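Local coordinates for uncharacterized conserved protein (Staphylococcus epidermidis, PDB 3FRM) that is of unknown function but carries a GNAT-family domain, so it may be an acyltransferase, at residues T46-E58 with I82-F95. Numbering follows the deposited sequence.
Sequences TMPTMNQWLKDIE and IDEVLLEKIRELGF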
loop_
_atom_site.group_PDB
_atom_site.type_symbol
_atom_site.label_atom_id
_atom_site.label_comp_id
_atom_site.label_asym_id
_atom_site.label_seq_id
_atom_site.Cartn_x
_atom_site.Cartn_y
_atom_site.Cartn_z
ATOM N N THR A 46 -7.555 25.019 -4.821
ATOM C CA THR A 46 -6.282 25.680 -4.508
ATOM C C THR A 46 -5.964 25.617 -3.007
ATOM O O THR A 46 -6.841 25.630 -2.181
ATOM C CB THR A 46 -6.235 27.120 -5.024
ATOM O OG1 THR A 46 -7.413 27.790 -4.561
ATOM C CG2 THR A 46 -6.235 27.126 -6.536
HETATM N N MSE A 47 -4.686 25.550 -2.685
HETATM C CA MSE A 47 -4.184 25.492 -1.315
HETATM C C MSE A 47 -4.567 26.654 -0.439
HETATM O O MSE A 47 -4.145 27.767 -0.690
HETATM C CB MSE A 47 -2.652 25.456 -1.328
HETATM C CG MSE A 47 -2.077 24.069 -1.363
HETATM SE SE MSE A 47 -2.363 23.004 0.299
HETATM C CE MSE A 47 -1.414 21.437 -0.440
ATOM N N PRO A 48 -5.329 26.392 0.622
ATOM C CA PRO A 48 -5.606 27.426 1.598
ATOM C C PRO A 48 -4.329 27.783 2.363
ATOM O O PRO A 48 -3.512 26.918 2.572
ATOM C CB PRO A 48 -6.612 26.743 2.543
ATOM C CG PRO A 48 -6.312 25.300 2.468
ATOM C CD PRO A 48 -5.903 25.092 1.011
ATOM N N THR A 49 -4.137 29.029 2.774
ATOM C CA THR A 49 -3.176 29.274 3.829
ATOM C C THR A 49 -3.752 28.684 5.116
ATOM O O THR A 49 -4.962 28.365 5.226
ATOM C CB THR A 49 -2.998 30.742 4.123
ATOM O OG1 THR A 49 -4.112 31.206 4.904
ATOM C CG2 THR A 49 -2.881 31.531 2.858
HETATM N N MSE A 50 -2.869 28.563 6.095
HETATM C CA MSE A 50 -3.199 28.115 7.414
HETATM C C MSE A 50 -4.379 28.874 7.953
HETATM O O MSE A 50 -5.289 28.249 8.458
HETATM C CB MSE A 50 -1.995 28.254 8.318
HETATM C CG MSE A 50 -1.919 27.216 9.407
HETATM SE SE MSE A 50 -2.219 28.051 11.131
HETATM C CE MSE A 50 -0.470 28.716 11.702
ATOM N N ASN A 51 -4.391 30.199 7.807
ATOM C CA ASN A 51 -5.487 31.064 8.318
ATOM C C ASN A 51 -6.811 30.844 7.620
ATOM O O ASN A 51 -7.831 30.816 8.261
ATOM C CB ASN A 51 -5.129 32.540 8.154
ATOM C CG ASN A 51 -3.935 32.944 8.983
ATOM O OD1 ASN A 51 -3.808 32.528 10.131
ATOM N ND2 ASN A 51 -3.055 33.798 8.417
ATOM N N GLN A 52 -6.760 30.728 6.292
ATOM C CA GLN A 52 -7.891 30.323 5.488
ATOM C C GLN A 52 -8.452 29.013 6.014
ATOM O O GLN A 52 -9.647 28.904 6.256
ATOM C CB GLN A 52 -7.458 30.056 4.057
ATOM C CG GLN A 52 -7.952 30.998 3.016
ATOM C CD GLN A 52 -9.443 31.341 3.054
ATOM O OE1 GLN A 52 -9.865 32.261 2.361
ATOM N NE2 GLN A 52 -10.235 30.619 3.829
ATOM N N TRP A 53 -7.577 28.025 6.183
ATOM C CA TRP A 53 -7.992 26.702 6.636
ATOM C C TRP A 53 -8.745 26.740 7.952
ATOM O O TRP A 53 -9.707 25.980 8.125
ATOM C CB TRP A 53 -6.813 25.674 6.684
ATOM C CG TRP A 53 -7.292 24.267 7.040
ATOM C CD1 TRP A 53 -8.128 23.473 6.287
ATOM C CD2 TRP A 53 -7.019 23.521 8.243
ATOM N NE1 TRP A 53 -8.373 22.287 6.941
ATOM C CE2 TRP A 53 -7.702 22.287 8.133
ATOM C CE3 TRP A 53 -6.238 23.761 9.377
ATOM C CZ2 TRP A 53 -7.666 21.302 9.138
ATOM C CZ3 TRP A 53 -6.180 22.781 10.368
ATOM C CH2 TRP A 53 -6.900 21.545 10.233
ATOM N N LEU A 54 -8.331 27.626 8.859
ATOM C CA LEU A 54 -9.015 27.795 10.172
ATOM C C LEU A 54 -10.444 28.290 10.035
ATOM O O LEU A 54 -11.391 27.821 10.728
ATOM C CB LEU A 54 -8.239 28.782 11.051
ATOM C CG LEU A 54 -7.278 28.203 12.083
ATOM C CD1 LEU A 54 -6.835 26.785 11.801
ATOM C CD2 LEU A 54 -6.065 29.129 12.275
ATOM N N LYS A 55 -10.573 29.267 9.139
ATOM C CA LYS A 55 -11.853 29.820 8.764
ATOM C C LYS A 55 -12.718 28.756 8.107
ATOM O O LYS A 55 -13.897 28.694 8.403
ATOM C CB LYS A 55 -11.652 31.022 7.840
ATOM C CG LYS A 55 -11.295 32.313 8.585
ATOM C CD LYS A 55 -10.635 33.322 7.690
ATOM C CE LYS A 55 -9.976 34.394 8.543
ATOM N NZ LYS A 55 -8.809 35.066 7.831
ATOM N N ASP A 56 -12.119 27.878 7.300
ATOM C CA ASP A 56 -12.866 26.857 6.570
ATOM C C ASP A 56 -13.304 25.754 7.538
ATOM O O ASP A 56 -14.377 25.146 7.392
ATOM C CB ASP A 56 -12.030 26.275 5.441
ATOM C CG ASP A 56 -11.632 27.315 4.376
ATOM O OD1 ASP A 56 -12.264 28.380 4.257
ATOM O OD2 ASP A 56 -10.687 27.039 3.603
ATOM N N ILE A 57 -12.490 25.521 8.559
ATOM C CA ILE A 57 -12.911 24.632 9.644
ATOM C C ILE A 57 -14.193 25.076 10.262
ATOM O O ILE A 57 -15.052 24.244 10.583
ATOM C CB ILE A 57 -11.855 24.519 10.733
ATOM C CG1 ILE A 57 -10.919 23.382 10.356
ATOM C CG2 ILE A 57 -12.472 24.173 12.093
ATOM C CD1 ILE A 57 -9.516 23.615 10.808
ATOM N N GLU A 58 -14.328 26.387 10.434
ATOM C CA GLU A 58 -15.467 26.931 11.195
ATOM C C GLU A 58 -16.766 26.819 10.404
ATOM O O GLU A 58 -17.708 26.283 10.889
ATOM C CB GLU A 58 -15.200 28.367 11.630
ATOM C CG GLU A 58 -14.159 28.502 12.730
ATOM C CD GLU A 58 -14.462 27.581 13.925
ATOM O OE1 GLU A 58 -15.573 27.659 14.524
ATOM O OE2 GLU A 58 -13.573 26.763 14.266
ATOM N N ILE A 82 1.513 19.823 1.128
ATOM C CA ILE A 82 0.994 20.824 2.077
ATOM C C ILE A 82 2.118 21.533 2.839
ATOM O O ILE A 82 3.102 20.915 3.234
ATOM C CB ILE A 82 0.111 20.113 3.102
ATOM C CG1 ILE A 82 -0.854 19.186 2.386
ATOM C CG2 ILE A 82 -0.680 21.064 3.968
ATOM C CD1 ILE A 82 -1.752 18.373 3.396
ATOM N N ASP A 83 1.985 22.826 3.065
ATOM C CA ASP A 83 3.083 23.504 3.727
ATOM C C ASP A 83 3.228 22.999 5.165
ATOM O O ASP A 83 2.256 22.550 5.803
ATOM C CB ASP A 83 2.919 25.022 3.696
ATOM C CG ASP A 83 4.057 25.728 4.395
ATOM O OD1 ASP A 83 3.865 26.080 5.581
ATOM O OD2 ASP A 83 5.175 25.873 3.789
ATOM N N GLU A 84 4.456 23.053 5.656
ATOM C CA GLU A 84 4.784 22.639 6.998
ATOM C C GLU A 84 3.864 23.247 8.079
ATOM O O GLU A 84 3.324 22.551 8.954
ATOM C CB GLU A 84 6.221 23.018 7.312
ATOM C CG GLU A 84 6.649 22.445 8.653
ATOM C CD GLU A 84 7.725 23.267 9.318
ATOM O OE1 GLU A 84 8.820 23.436 8.689
ATOM O OE2 GLU A 84 7.469 23.725 10.472
ATOM N N VAL A 85 3.669 24.543 7.979
ATOM C CA VAL A 85 2.952 25.274 8.982
ATOM C C VAL A 85 1.497 24.770 9.115
ATOM O O VAL A 85 0.943 24.660 10.262
ATOM C CB VAL A 85 3.044 26.754 8.684
ATOM C CG1 VAL A 85 2.274 27.549 9.741
ATOM C CG2 VAL A 85 4.537 27.175 8.634
ATOM N N LEU A 86 0.919 24.403 7.960
ATOM C CA LEU A 86 -0.442 23.924 7.907
ATOM C C LEU A 86 -0.496 22.454 8.349
ATOM O O LEU A 86 -1.439 22.033 9.045
ATOM C CB LEU A 86 -1.007 24.142 6.502
ATOM C CG LEU A 86 -2.358 23.471 6.179
ATOM C CD1 LEU A 86 -3.395 23.935 7.130
ATOM C CD2 LEU A 86 -2.816 23.751 4.779
ATOM N N LEU A 87 0.501 21.650 7.941
ATOM C CA LEU A 87 0.586 20.282 8.437
ATOM C C LEU A 87 0.590 20.347 9.945
ATOM O O LEU A 87 -0.132 19.598 10.601
ATOM C CB LEU A 87 1.853 19.584 7.997
ATOM C CG LEU A 87 1.820 18.971 6.584
ATOM C CD1 LEU A 87 3.256 18.546 6.173
ATOM C CD2 LEU A 87 0.814 17.811 6.473
ATOM N N GLU A 88 1.405 21.245 10.474
ATOM C CA GLU A 88 1.600 21.335 11.883
ATOM C C GLU A 88 0.282 21.633 12.575
ATOM O O GLU A 88 -0.057 20.992 13.569
ATOM C CB GLU A 88 2.630 22.407 12.195
ATOM C CG GLU A 88 3.174 22.205 13.562
ATOM C CD GLU A 88 3.612 23.512 14.200
ATOM O OE1 GLU A 88 4.073 23.514 15.378
ATOM O OE2 GLU A 88 3.518 24.551 13.501
ATOM N N LYS A 89 -0.497 22.540 12.024
ATOM C CA LYS A 89 -1.802 22.796 12.575
ATOM C C LYS A 89 -2.737 21.559 12.513
ATOM O O LYS A 89 -3.469 21.247 13.497
ATOM C CB LYS A 89 -2.449 23.946 11.842
ATOM C CG LYS A 89 -3.759 24.369 12.476
ATOM C CD LYS A 89 -3.570 25.556 13.389
ATOM C CE LYS A 89 -2.708 25.244 14.549
ATOM N NZ LYS A 89 -2.186 26.526 15.047
ATOM N N ILE A 90 -2.706 20.904 11.341
ATOM C CA ILE A 90 -3.491 19.730 11.072
ATOM C C ILE A 90 -3.251 18.673 12.118
ATOM O O ILE A 90 -4.215 18.127 12.678
ATOM C CB ILE A 90 -3.229 19.149 9.631
ATOM C CG1 ILE A 90 -3.934 20.001 8.574
ATOM C CG2 ILE A 90 -3.787 17.747 9.500
ATOM C CD1 ILE A 90 -3.367 19.848 7.181
ATOM N N ARG A 91 -1.986 18.354 12.377
ATOM C CA ARG A 91 -1.668 17.431 13.466
ATOM C C ARG A 91 -2.197 17.936 14.808
ATOM O O ARG A 91 -2.827 17.196 15.501
ATOM C CB ARG A 91 -0.171 17.117 13.556
ATOM C CG ARG A 91 0.177 15.815 12.831
ATOM C CD ARG A 91 1.477 15.920 12.035
ATOM N NE ARG A 91 2.375 16.860 12.703
ATOM C CZ ARG A 91 3.207 17.689 12.076
ATOM N NH1 ARG A 91 3.254 17.678 10.743
ATOM N NH2 ARG A 91 3.963 18.537 12.788
ATOM N N GLU A 92 -2.004 19.204 15.132
ATOM C CA GLU A 92 -2.430 19.751 16.468
ATOM C C GLU A 92 -3.925 19.702 16.678
ATOM O O GLU A 92 -4.393 19.634 17.811
ATOM C CB GLU A 92 -1.923 21.195 16.634
ATOM C CG GLU A 92 -2.363 21.940 17.872
ATOM C CD GLU A 92 -2.195 23.466 17.749
ATOM O OE1 GLU A 92 -3.014 24.202 18.350
ATOM O OE2 GLU A 92 -1.262 23.943 17.047
ATOM N N LEU A 93 -4.698 19.735 15.605
ATOM C CA LEU A 93 -6.145 19.694 15.779
ATOM C C LEU A 93 -6.703 18.239 15.754
ATOM O O LEU A 93 -7.922 18.005 15.796
ATOM C CB LEU A 93 -6.812 20.631 14.760
ATOM C CG LEU A 93 -6.569 22.144 15.006
ATOM C CD1 LEU A 93 -7.293 22.888 13.930
ATOM C CD2 LEU A 93 -7.051 22.652 16.421
ATOM N N GLY A 94 -5.798 17.268 15.710
ATOM C CA GLY A 94 -6.153 15.891 15.847
ATOM C C GLY A 94 -6.785 15.297 14.598
ATOM O O GLY A 94 -7.769 14.528 14.724
ATOM N N PHE A 95 -6.283 15.660 13.407
ATOM C CA PHE A 95 -6.749 15.062 12.132
ATOM C C PHE A 95 -5.905 13.862 11.784
ATOM O O PHE A 95 -4.765 13.809 12.180
ATOM C CB PHE A 95 -6.626 16.059 10.945
ATOM C CG PHE A 95 -7.769 17.022 10.833
ATOM C CD1 PHE A 95 -8.770 16.806 9.901
ATOM C CD2 PHE A 95 -7.881 18.106 11.723
ATOM C CE1 PHE A 95 -9.875 17.669 9.818
ATOM C CE2 PHE A 95 -8.994 19.004 11.671
ATOM C CZ PHE A 95 -9.987 18.796 10.707
#
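W53 of helix 50-58 meets I90 over one face of its indole and F95 at its outer edge. I90 CG1 sits almost straight above the six-membered ring, 4.0 Å from the centroid, a CH-pi contact; I57 CD1, from W53's own helix, lies against the opposite face. The far edge points at the face of F95 in a T-shaped pair, with centroids 5.2 Å apart and planes at 63°. CG of W53 stands anti to the backbone N (chi1 -175°), which carries the ring across to the second helix, where L86 CD1 reaches W53 CE3 at 3.6 Å. L93 CD1 touches both W53 and I57.

The two helix axes approach to 10.1 Å and run at 32° to each other, a roughly parallel pair in the DUF5613 region, a family of the acetyltransferase clan. W53, I90 and F95 each pack on I249 of strand 241-251, so both helices lie against the large mixed sheet.

W53, L86, I90 and F95 are buried, whereas the solvent side is made by exposed V85 and partly exposed M50, L54 and K89. The selenomethionine M50 places SE 3.6 Å from K89 CD, and its CE, reached through bends at chi2 and chi3, meets V85 CG1. K89 CG meets the indole edge in its plane, 3.6 Å from W53 CZ3, while CD also touches L54 CD1 and the ammonium turns to E92 in a salt bridge (NZ to OE2, 3.4 Å). At the N-terminal end, CE of selenomethionine M47 abuts I82 CA.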